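Local coordinates for superoxide dismutase [Fe] (Aquifex pyrophilus, PDB 1COJ), which catalyses the dismutation of superoxide to hydrogen peroxide and oxygen with one iron ion per subunit, working as a homotetramer, at residues G18-Q23 / Y170-N175; W128-L133 / T154-L159; E98-K103 / V192-F197. One frame throughout, in Å; residues are numbered along the deposited sequence.

Contact 1. Residues G18-Q23 / Y170-N175; sequences GISNEQ and YVDYKN
The carboxylate of Asp-172 grips Ser-20 with both oxygens: OD1 accepts from Ser-20 N at 2.9 Å, and OD2 takes the hydroxyl OG of Ser-20 on its syn lone pair at 2.6 Å. OG can do this because it is folded back between its own backbone N and carbonyl carbon (chi1 74°), where it also accepts from Gln-23 N at 3.1 Å. Ser-20 is thus the N-cap of helix 21-47, in the alpha-hairpin domain, and its capping hydroxyl is held by the C-terminal domain of the iron/manganese superoxide dismutase fold. Gln-23 and Val-171 run past one another in opposite directions, the glutamine bent at chi2 (63°). Its OE1 accepts from Asp-172 N at 3.3 Å and, weakly, from Val-171 N at 2.8 Å, with its amide plane 77° from the Asp-172 carboxylate. At one flank the Tyr-173 ring brings its edge to Gly-18, and OH donates to Gly-18 O in the carbonyl plane at 2.7 Å. At the other, Glu-22 CG lies 3.7 Å from Val-171 CG1, and a water donates to both Glu-22 OE2 and Asp-172 OD2. Tyr-170 OH is bonded to His-31 of the second subunit.

Contact 2. Residues W128-L133 / T154-L159; sequences WAILGL and TGLIPL
An edge of the three-stranded antiparallel sheet of the C-terminal domain is formed here: the central strand 128-134 pairs with the start of the outer strand 157-163. Leu-133 and Ile-157 make the hydrogen-bonded pair, with Leu-133 N to Ile-157 O at 2.8 Å and Ile-157 N to Leu-133 O at 3.0 Å, the latter nearly straight at the hydrogen (174°). Next to them Gly-132 and Pro-158 form a non-hydrogen-bonded pair, a place where the proline's lack of an N-H costs no bond. Their CA atoms are only 4.2 Å apart, and Gly-132 CA lies 3.1 Å from Ile-157 O, an approach made with no side chain on this residue. Beyond the pair, Leu-159 N donates to Leu-131 O at 2.8 Å, in the carbonyl plane, just where the chain turns a corner.

Side chains then sort to the two faces. On that of Pro-158, CG2 of Ile-130, anti to the backbone N (chi1 -59° for CG1), touches Leu-156 CD2 at 3.9 Å and Pro-158 CB at 4.1 Å; Ile-130 and Pro-158 point the same way side by side, whereas Leu-156 slides past in the opposite direction. Leu-156 CD1 lies 3.6 Å from Leu-133 O, against the backbone. On the other face Leu-133 and Ile-157 meet at their CB atoms and both rest on Ala-200 of helix 190-207. Thr-154 of the third subunit packs on Pro-158, bringing this edge to the tetramer interface. A small antiparallel sheet with helices packed on it is typical of the C-terminal alpha/beta domain of iron/manganese superoxide dismutases.

Contact 3. Residues E98-K103 / V192-F197; sequences EALKKK and VVNERF
Leu-100 lays its CD1 methyl over one face of the Phe-197 ring, offset toward the rim, 3.9 Å from the centroid and 18° off the normal, a CH-pi contact. Two torsions bring the partners together: CG of Leu-100 and CG of Phe-197 each stand anti to their backbone N (chi1 -178° for Phe-197), so that both side chains extend toward the opposing helix. The ring reaches the backbone of helix 98-107 itself, with Phe-197 CE2 3.6 Å from Leu-100 N. Around it, Ala-99 CB comes to 3.9 Å from CE2 of Phe-197, and Lys-103 CB to 3.8 Å from its CZ, obliquely to the ring. The other methyl of Leu-100, CD2, meets Val-193 CG1 at 4.2 Å and also touches the side-chain amide of Asn-194, crossing both at about a right angle.

Farther out, the aliphatic part of Lys-103 runs by the ring while its NZ leaves for a salt bridge with Asp-107 and a hydrogen bond to Gly-138 O. Trp-190 adds to the cover of Leu-100, and Leu-100 N is hydrogen-bonded to Ser-97 OG. The two short segments cross at 70° with axes 10.1 Å apart, a spacing spanned chiefly by Leu-100 and Phe-197. Helix 98-107 thus packs steeply across helix 190-207, part of the helical packing in the C-terminal alpha/beta domain of iron/manganese superoxide dismutases.

How the contacts relate
Contacts 2 and 3 adjoin, their centres 14 Å apart: Leu-159 O probably accepts from Arg-196 NH1 at 2.8 Å, and Leu-159 CD2 packs 3.8 Å from Phe-197 N, so helix 190-207 joins the sheet edge to helix 98-107. Contact 1 stands apart, its centre 25 Å from that of contact 2 and 29 Å from that of contact 3, but strand 157-163 leads on to helix 170-173, and the iron ligands Asp-163 and His-167 lie on the way. In contact 1 the side chain of Gln-23 is about 8 Å from the bound iron. In contact 2 the side chain of Ile-130 is about 12 Å from the bound iron; contact 3 lies away from the metal site.

Contact 1. Residues G18-Q23 / Y170-N175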
loop_
_atom_site.group_PDB
_atom_site.type_symbol
_atom_site.label_atom_id
_atom_site.label_comp_id
_atom_site.label_asym_id
_atom_site.label_seq_id
_atom_site.Cartn_x
_atom_site.Cartn_y
_atom_site.Cartn_z
ATOM N N GLY A 18 17.185 -8.791 -27.596
ATOM C CA GLY A 18 17.276 -9.162 -26.192
ATOM C C GLY A 18 15.935 -9.391 -25.521
ATOM O O GLY A 18 15.877 -9.847 -24.382
ATOM N N ILE A 19 14.857 -9.036 -26.208
ATOM C CA ILE A 19 13.513 -9.229 -25.683
ATOM C C ILE A 19 12.737 -9.943 -26.789
ATOM O O ILE A 19 12.402 -9.353 -27.817
ATOM C CB ILE A 19 12.851 -7.881 -25.309
ATOM C CG1 ILE A 19 13.693 -7.162 -24.244
ATOM C CG2 ILE A 19 11.447 -8.124 -24.767
ATOM C CD1 ILE A 19 13.211 -5.768 -23.890
ATOM N N SER A 20 12.494 -11.230 -26.587
ATOM C CA SER A 20 11.816 -12.061 -27.570
ATOM C C SER A 20 10.349 -11.754 -27.827
ATOM O O SER A 20 9.680 -11.090 -27.028
ATOM C CB SER A 20 11.942 -13.526 -27.173
ATOM O OG SER A 20 11.101 -13.826 -26.071
ATOM N N ASN A 21 9.846 -12.282 -28.942
ATOM C CA ASN A 21 8.444 -12.111 -29.315
ATOM C C ASN A 21 7.602 -12.932 -28.360
ATOM O O ASN A 21 6.460 -12.583 -28.057
ATOM C CB ASN A 21 8.198 -12.572 -30.758
ATOM C CG ASN A 21 8.891 -11.696 -31.774
ATOM O OD1 ASN A 21 9.183 -12.108 -32.896
ATOM N ND2 ASN A 21 9.083 -10.453 -31.415
ATOM N N GLU A 22 8.189 -14.023 -27.878
ATOM C CA GLU A 22 7.522 -14.908 -26.936
ATOM C C GLU A 22 7.238 -14.143 -25.645
ATOM O O GLU A 22 6.222 -14.369 -24.995
ATOM C CB GLU A 22 8.401 -16.128 -26.642
ATOM C CG GLU A 22 7.747 -17.167 -25.733
ATOM C CD GLU A 22 8.638 -18.373 -25.430
ATOM O OE1 GLU A 22 8.105 -19.388 -24.930
ATOM O OE2 GLU A 22 9.864 -18.314 -25.680
ATOM N N GLN A 23 8.154 -13.256 -25.272
ATOM C CA GLN A 23 8.010 -12.440 -24.071
ATOM C C GLN A 23 6.992 -11.320 -24.307
ATOM O O GLN A 23 6.145 -11.039 -23.451
ATOM C CB GLN A 23 9.372 -11.844 -23.687
ATOM C CG GLN A 23 9.351 -10.886 -22.506
ATOM C CD GLN A 23 8.927 -11.551 -21.220
ATOM O OE1 GLN A 23 9.746 -12.123 -20.502
ATOM N NE2 GLN A 23 7.636 -11.494 -20.927
ATOM N N TYR A 170 10.131 -12.323 -17.159
ATOM C CA TYR A 170 10.205 -13.717 -16.741
ATOM C C TYR A 170 10.325 -14.779 -17.826
ATOM O O TYR A 170 10.955 -15.812 -17.605
ATOM C CB TYR A 170 9.073 -14.073 -15.776
ATOM C CG TYR A 170 9.599 -14.696 -14.514
ATOM C CD1 TYR A 170 10.108 -13.908 -13.481
ATOM C CD2 TYR A 170 9.665 -16.080 -14.385
ATOM C CE1 TYR A 170 10.674 -14.495 -12.361
ATOM C CE2 TYR A 170 10.220 -16.665 -13.288
ATOM C CZ TYR A 170 10.730 -15.883 -12.274
ATOM O OH TYR A 170 11.335 -16.502 -11.196
ATOM N N VAL A 171 9.742 -14.534 -18.992
ATOM C CA VAL A 171 9.818 -15.504 -20.081
ATOM C C VAL A 171 11.261 -15.646 -20.579
ATOM O O VAL A 171 11.752 -16.760 -20.759
ATOM C CB VAL A 171 8.893 -15.106 -21.267
ATOM C CG1 VAL A 171 9.084 -16.068 -22.443
ATOM C CG2 VAL A 171 7.432 -15.093 -20.819
ATOM N N ASP A 172 11.949 -14.521 -20.743
ATOM C CA ASP A 172 13.320 -14.517 -21.238
ATOM C C ASP A 172 14.412 -14.700 -20.202
ATOM O O ASP A 172 15.368 -15.437 -20.431
ATOM C CB ASP A 172 13.615 -13.216 -21.989
ATOM C CG ASP A 172 12.831 -13.086 -23.273
ATOM O OD1 ASP A 172 12.676 -11.946 -23.750
ATOM O OD2 ASP A 172 12.371 -14.114 -23.810
ATOM N N TYR A 173 14.277 -14.029 -19.066
ATOM C CA TYR A 173 15.314 -14.065 -18.043
ATOM C C TYR A 173 14.965 -14.661 -16.699
ATOM O O TYR A 173 15.820 -14.719 -15.810
ATOM C CB TYR A 173 15.829 -12.642 -17.824
ATOM C CG TYR A 173 16.353 -12.001 -19.084
ATOM C CD1 TYR A 173 17.631 -12.293 -19.551
ATOM C CD2 TYR A 173 15.560 -11.131 -19.833
ATOM C CE1 TYR A 173 18.113 -11.737 -20.732
ATOM C CE2 TYR A 173 16.035 -10.567 -21.021
ATOM C CZ TYR A 173 17.314 -10.876 -21.463
ATOM O OH TYR A 173 17.811 -10.322 -22.622
ATOM N N LYS A 174 13.728 -15.116 -16.543
ATOM C CA LYS A 174 13.276 -15.674 -15.277
ATOM C C LYS A 174 13.548 -14.635 -14.180
ATOM O O LYS A 174 13.212 -13.470 -14.354
ATOM C CB LYS A 174 13.960 -17.017 -14.995
ATOM C CG LYS A 174 13.515 -18.137 -15.932
ATOM C CD LYS A 174 14.229 -19.439 -15.611
ATOM C CE LYS A 174 13.754 -20.583 -16.497
ATOM N NZ LYS A 174 14.040 -20.351 -17.943
ATOM N N ASN A 175 14.195 -15.027 -13.090
ATOM C CA ASN A 175 14.478 -14.097 -11.993
ATOM C C ASN A 175 15.538 -13.029 -12.283
ATOM O O ASN A 175 15.679 -12.081 -11.505
ATOM C CB ASN A 175 14.933 -14.873 -10.759
ATOM C CG ASN A 175 16.233 -15.612 -10.995
ATOM O OD1 ASN A 175 16.251 -16.638 -11.668
ATOM N ND2 ASN A 175 17.328 -15.082 -10.470
HETATM O O HOH W 1 12.172 -16.587 -25.157
#

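Contact 2. Residues W128-L133 / T154-L159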
loop_
_atom_site.group_PDB
_atom_site.type_symbol
_atom_site.label_atom_id
_atom_site.label_comp_id
_atom_site.label_asym_id
_atom_site.label_seq_id
_atom_site.Cartn_x
_atom_site.Cartn_y
_atom_site.Cartn_z
ATOM N N TRP A 128 7.694 -0.162 -11.507
ATOM C CA TRP A 128 8.226 0.618 -12.628
ATOM C C TRP A 128 9.349 1.547 -12.179
ATOM O O TRP A 128 9.477 1.854 -10.995
ATOM C CB TRP A 128 7.129 1.519 -13.232
ATOM C CG TRP A 128 5.892 0.820 -13.718
ATOM C CD1 TRP A 128 4.841 0.400 -12.959
ATOM C CD2 TRP A 128 5.575 0.464 -15.070
ATOM N NE1 TRP A 128 3.898 -0.199 -13.749
ATOM C CE2 TRP A 128 4.321 -0.171 -15.056
ATOM C CE3 TRP A 128 6.236 0.625 -16.295
ATOM C CZ2 TRP A 128 3.697 -0.648 -16.219
ATOM C CZ3 TRP A 128 5.621 0.152 -17.459
ATOM C CH2 TRP A 128 4.365 -0.475 -17.409
ATOM N N ALA A 129 10.137 2.008 -13.140
ATOM C CA ALA A 129 11.209 2.966 -12.899
ATOM C C ALA A 129 10.966 4.007 -13.988
ATOM O O ALA A 129 10.911 3.671 -15.177
ATOM C CB ALA A 129 12.573 2.319 -13.065
ATOM N N ILE A 130 10.756 5.256 -13.584
ATOM C CA ILE A 130 10.466 6.323 -14.532
ATOM C C ILE A 130 11.398 7.529 -14.464
ATOM O O ILE A 130 11.784 7.962 -13.377
ATOM C CB ILE A 130 9.018 6.848 -14.321
ATOM C CG1 ILE A 130 8.008 5.716 -14.513
ATOM C CG2 ILE A 130 8.707 7.981 -15.294
ATOM C CD1 ILE A 130 6.568 6.104 -14.220
ATOM N N LEU A 131 11.819 8.014 -15.631
ATOM C CA LEU A 131 12.625 9.227 -15.716
ATOM C C LEU A 131 11.634 10.219 -16.298
ATOM O O LEU A 131 11.089 9.983 -17.382
ATOM C CB LEU A 131 13.812 9.090 -16.681
ATOM C CG LEU A 131 14.542 10.424 -16.938
ATOM C CD1 LEU A 131 15.254 10.903 -15.674
ATOM C CD2 LEU A 131 15.540 10.290 -18.072
ATOM N N GLY A 132 11.365 11.303 -15.584
ATOM C CA GLY A 132 10.422 12.275 -16.097
ATOM C C GLY A 132 10.699 13.683 -15.623
ATOM O O GLY A 132 11.646 13.922 -14.874
ATOM N N LEU A 133 9.893 14.623 -16.099
ATOM C CA LEU A 133 10.031 16.017 -15.711
ATOM C C LEU A 133 9.011 16.357 -14.627
ATOM O O LEU A 133 7.801 16.187 -14.813
ATOM C CB LEU A 133 9.824 16.945 -16.913
ATOM C CG LEU A 133 9.998 18.447 -16.641
ATOM C CD1 LEU A 133 11.475 18.784 -16.476
ATOM C CD2 LEU A 133 9.407 19.248 -17.782
ATOM N N THR A 154 2.586 13.031 -8.516
ATOM C CA THR A 154 1.563 13.808 -9.199
ATOM C C THR A 154 2.269 14.806 -10.127
ATOM O O THR A 154 3.348 15.309 -9.796
ATOM C CB THR A 154 0.715 14.602 -8.165
ATOM O OG1 THR A 154 -0.068 13.698 -7.379
ATOM C CG2 THR A 154 -0.213 15.583 -8.855
ATOM N N GLY A 155 1.697 15.031 -11.308
ATOM C CA GLY A 155 2.254 15.987 -12.251
ATOM C C GLY A 155 3.436 15.588 -13.117
ATOM O O GLY A 155 3.726 16.261 -14.104
ATOM N N LEU A 156 4.101 14.491 -12.779
ATOM C CA LEU A 156 5.270 14.037 -13.528
ATOM C C LEU A 156 4.981 13.721 -14.999
ATOM O O LEU A 156 4.036 12.997 -15.310
ATOM C CB LEU A 156 5.882 12.804 -12.842
ATOM C CG LEU A 156 7.242 12.313 -13.350
ATOM C CD1 LEU A 156 8.333 13.203 -12.804
ATOM C CD2 LEU A 156 7.490 10.887 -12.912
ATOM N N ILE A 157 5.784 14.287 -15.900
ATOM C CA ILE A 157 5.646 14.025 -17.332
ATOM C C ILE A 157 6.711 12.966 -17.637
ATOM O O ILE A 157 7.907 13.251 -17.601
ATOM C CB ILE A 157 5.902 15.291 -18.175
ATOM C CG1 ILE A 157 4.942 16.404 -17.749
ATOM C CG2 ILE A 157 5.699 14.987 -19.656
ATOM C CD1 ILE A 157 5.221 17.734 -18.409
ATOM N N PRO A 158 6.285 11.723 -17.919
ATOM C CA PRO A 158 7.174 10.589 -18.217
ATOM C C PRO A 158 7.937 10.678 -19.528
ATOM O O PRO A 158 7.350 10.947 -20.575
ATOM C CB PRO A 158 6.214 9.395 -18.258
ATOM C CG PRO A 158 4.957 9.892 -17.600
ATOM C CD PRO A 158 4.880 11.314 -18.041
ATOM N N LEU A 159 9.236 10.401 -19.473
ATOM C CA LEU A 159 10.072 10.423 -20.665
ATOM C C LEU A 159 10.502 8.994 -20.949
ATOM O O LEU A 159 10.330 8.500 -22.061
ATOM C CB LEU A 159 11.300 11.315 -20.467
ATOM C CG LEU A 159 11.055 12.782 -20.097
ATOM C CD1 LEU A 159 12.381 13.515 -20.023
ATOM C CD2 LEU A 159 10.130 13.453 -21.105
#

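Contact 3. Residues E98-K103 / V192-F197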
loop_
_atom_site.group_PDB
_atom_site.type_symbol
_atom_site.label_atom_id
_atom_site.label_comp_id
_atom_site.label_asym_id
_atom_site.label_seq_id
_atom_site.Cartn_x
_atom_site.Cartn_y
_atom_site.Cartn_z
ATOM N N GLU A 98 20.656 17.047 -27.968
ATOM C CA GLU A 98 21.601 17.863 -27.216
ATOM C C GLU A 98 20.886 18.530 -26.053
ATOM O O GLU A 98 21.422 18.593 -24.947
ATOM C CB GLU A 98 22.263 18.912 -28.111
ATOM C CG GLU A 98 23.174 18.318 -29.186
ATOM C CD GLU A 98 24.326 17.489 -28.615
ATOM O OE1 GLU A 98 24.455 16.299 -28.990
ATOM O OE2 GLU A 98 25.112 18.029 -27.806
ATOM N N ALA A 99 19.665 18.987 -26.297
ATOM C CA ALA A 99 18.868 19.632 -25.262
ATOM C C ALA A 99 18.623 18.661 -24.108
ATOM O O ALA A 99 18.753 19.033 -22.939
ATOM C CB ALA A 99 17.546 20.115 -25.835
ATOM N N LEU A 100 18.292 17.415 -24.439
ATOM C CA LEU A 100 18.044 16.399 -23.421
ATOM C C LEU A 100 19.319 16.107 -22.632
ATOM O O LEU A 100 19.298 16.065 -21.399
ATOM C CB LEU A 100 17.500 15.114 -24.052
ATOM C CG LEU A 100 17.274 13.939 -23.095
ATOM C CD1 LEU A 100 16.313 14.335 -21.979
ATOM C CD2 LEU A 100 16.744 12.736 -23.861
ATOM N N LYS A 101 20.432 15.949 -23.341
ATOM C CA LYS A 101 21.707 15.667 -22.694
ATOM C C LYS A 101 22.117 16.773 -21.731
ATOM O O LYS A 101 22.618 16.498 -20.640
ATOM C CB LYS A 101 22.808 15.467 -23.731
ATOM C CG LYS A 101 22.673 14.209 -24.561
ATOM C CD LYS A 101 23.753 14.179 -25.630
ATOM C CE LYS A 101 23.602 12.980 -26.540
ATOM N NZ LYS A 101 24.532 13.059 -27.700
ATOM N N LYS A 102 21.877 18.019 -22.118
ATOM C CA LYS A 102 22.244 19.153 -21.281
ATOM C C LYS A 102 21.431 19.209 -19.992
ATOM O O LYS A 102 21.976 19.481 -18.918
ATOM C CB LYS A 102 22.100 20.463 -22.061
ATOM C CG LYS A 102 22.716 21.679 -21.373
ATOM C CD LYS A 102 24.206 21.479 -21.079
ATOM C CE LYS A 102 25.021 21.269 -22.356
ATOM N NZ LYS A 102 26.469 21.020 -22.078
ATOM N N LYS A 103 20.130 18.954 -20.102
ATOM C CA LYS A 103 19.242 18.970 -18.942
ATOM C C LYS A 103 19.636 17.854 -17.973
ATOM O O LYS A 103 19.696 18.061 -16.759
ATOM C CB LYS A 103 17.792 18.786 -19.389
ATOM C CG LYS A 103 16.758 19.066 -18.305
ATOM C CD LYS A 103 16.125 20.433 -18.504
ATOM C CE LYS A 103 15.075 20.744 -17.443
ATOM N NZ LYS A 103 15.673 21.094 -16.131
ATOM N N VAL A 192 11.365 8.996 -30.216
ATOM C CA VAL A 192 10.176 9.073 -29.370
ATOM C C VAL A 192 10.473 9.841 -28.078
ATOM O O VAL A 192 9.766 10.792 -27.735
ATOM C CB VAL A 192 9.640 7.649 -29.033
ATOM C CG1 VAL A 192 8.533 7.716 -27.988
ATOM C CG2 VAL A 192 9.107 6.984 -30.295
ATOM N N VAL A 193 11.547 9.455 -27.395
ATOM C CA VAL A 193 11.941 10.107 -26.148
ATOM C C VAL A 193 12.251 11.593 -26.354
ATOM O O VAL A 193 11.818 12.434 -25.565
ATOM C CB VAL A 193 13.159 9.401 -25.502
ATOM C CG1 VAL A 193 13.550 10.091 -24.201
ATOM C CG2 VAL A 193 12.834 7.934 -25.253
ATOM N N ASN A 194 12.977 11.919 -27.420
ATOM C CA ASN A 194 13.327 13.311 -27.705
ATOM C C ASN A 194 12.083 14.164 -27.926
ATOM O O ASN A 194 12.027 15.321 -27.492
ATOM C CB ASN A 194 14.249 13.410 -28.922
ATOM C CG ASN A 194 15.635 12.832 -28.669
ATOM O OD1 ASN A 194 16.407 12.637 -29.605
ATOM N ND2 ASN A 194 15.952 12.551 -27.416
ATOM N N GLU A 195 11.086 13.595 -28.601
ATOM C CA GLU A 195 9.843 14.311 -28.853
ATOM C C GLU A 195 9.104 14.547 -27.545
ATOM O O GLU A 195 8.569 15.632 -27.316
ATOM C CB GLU A 195 8.945 13.544 -29.820
ATOM C CG GLU A 195 7.572 14.183 -29.960
ATOM C CD GLU A 195 6.753 13.607 -31.091
ATOM O OE1 GLU A 195 6.179 14.408 -31.859
ATOM O OE2 GLU A 195 6.673 12.365 -31.212
ATOM N N ARG A 196 9.073 13.524 -26.697
ATOM C CA ARG A 196 8.417 13.631 -25.400
ATOM C C ARG A 196 9.059 14.770 -24.612
ATOM O O ARG A 196 8.364 15.583 -24.002
ATOM C CB ARG A 196 8.553 12.326 -24.615
ATOM C CG ARG A 196 7.773 11.159 -25.190
ATOM C CD ARG A 196 7.935 9.922 -24.321
ATOM N NE ARG A 196 7.250 8.758 -24.881
ATOM C CZ ARG A 196 7.442 7.507 -24.473
ATOM N NH1 ARG A 196 8.295 7.243 -23.497
ATOM N NH2 ARG A 196 6.813 6.510 -25.078
ATOM N N PHE A 197 10.386 14.844 -24.664
ATOM C CA PHE A 197 11.130 15.880 -23.955
ATOM C C PHE A 197 10.786 17.279 -24.452
ATOM O O PHE A 197 10.589 18.198 -23.651
ATOM C CB PHE A 197 12.639 15.641 -24.068
ATOM C CG PHE A 197 13.475 16.651 -23.319
ATOM C CD1 PHE A 197 13.449 16.701 -21.927
ATOM C CD2 PHE A 197 14.283 17.554 -24.004
ATOM C CE1 PHE A 197 14.219 17.635 -21.226
ATOM C CE2 PHE A 197 15.057 18.492 -23.314
ATOM C CZ PHE A 197 15.024 18.532 -21.924
#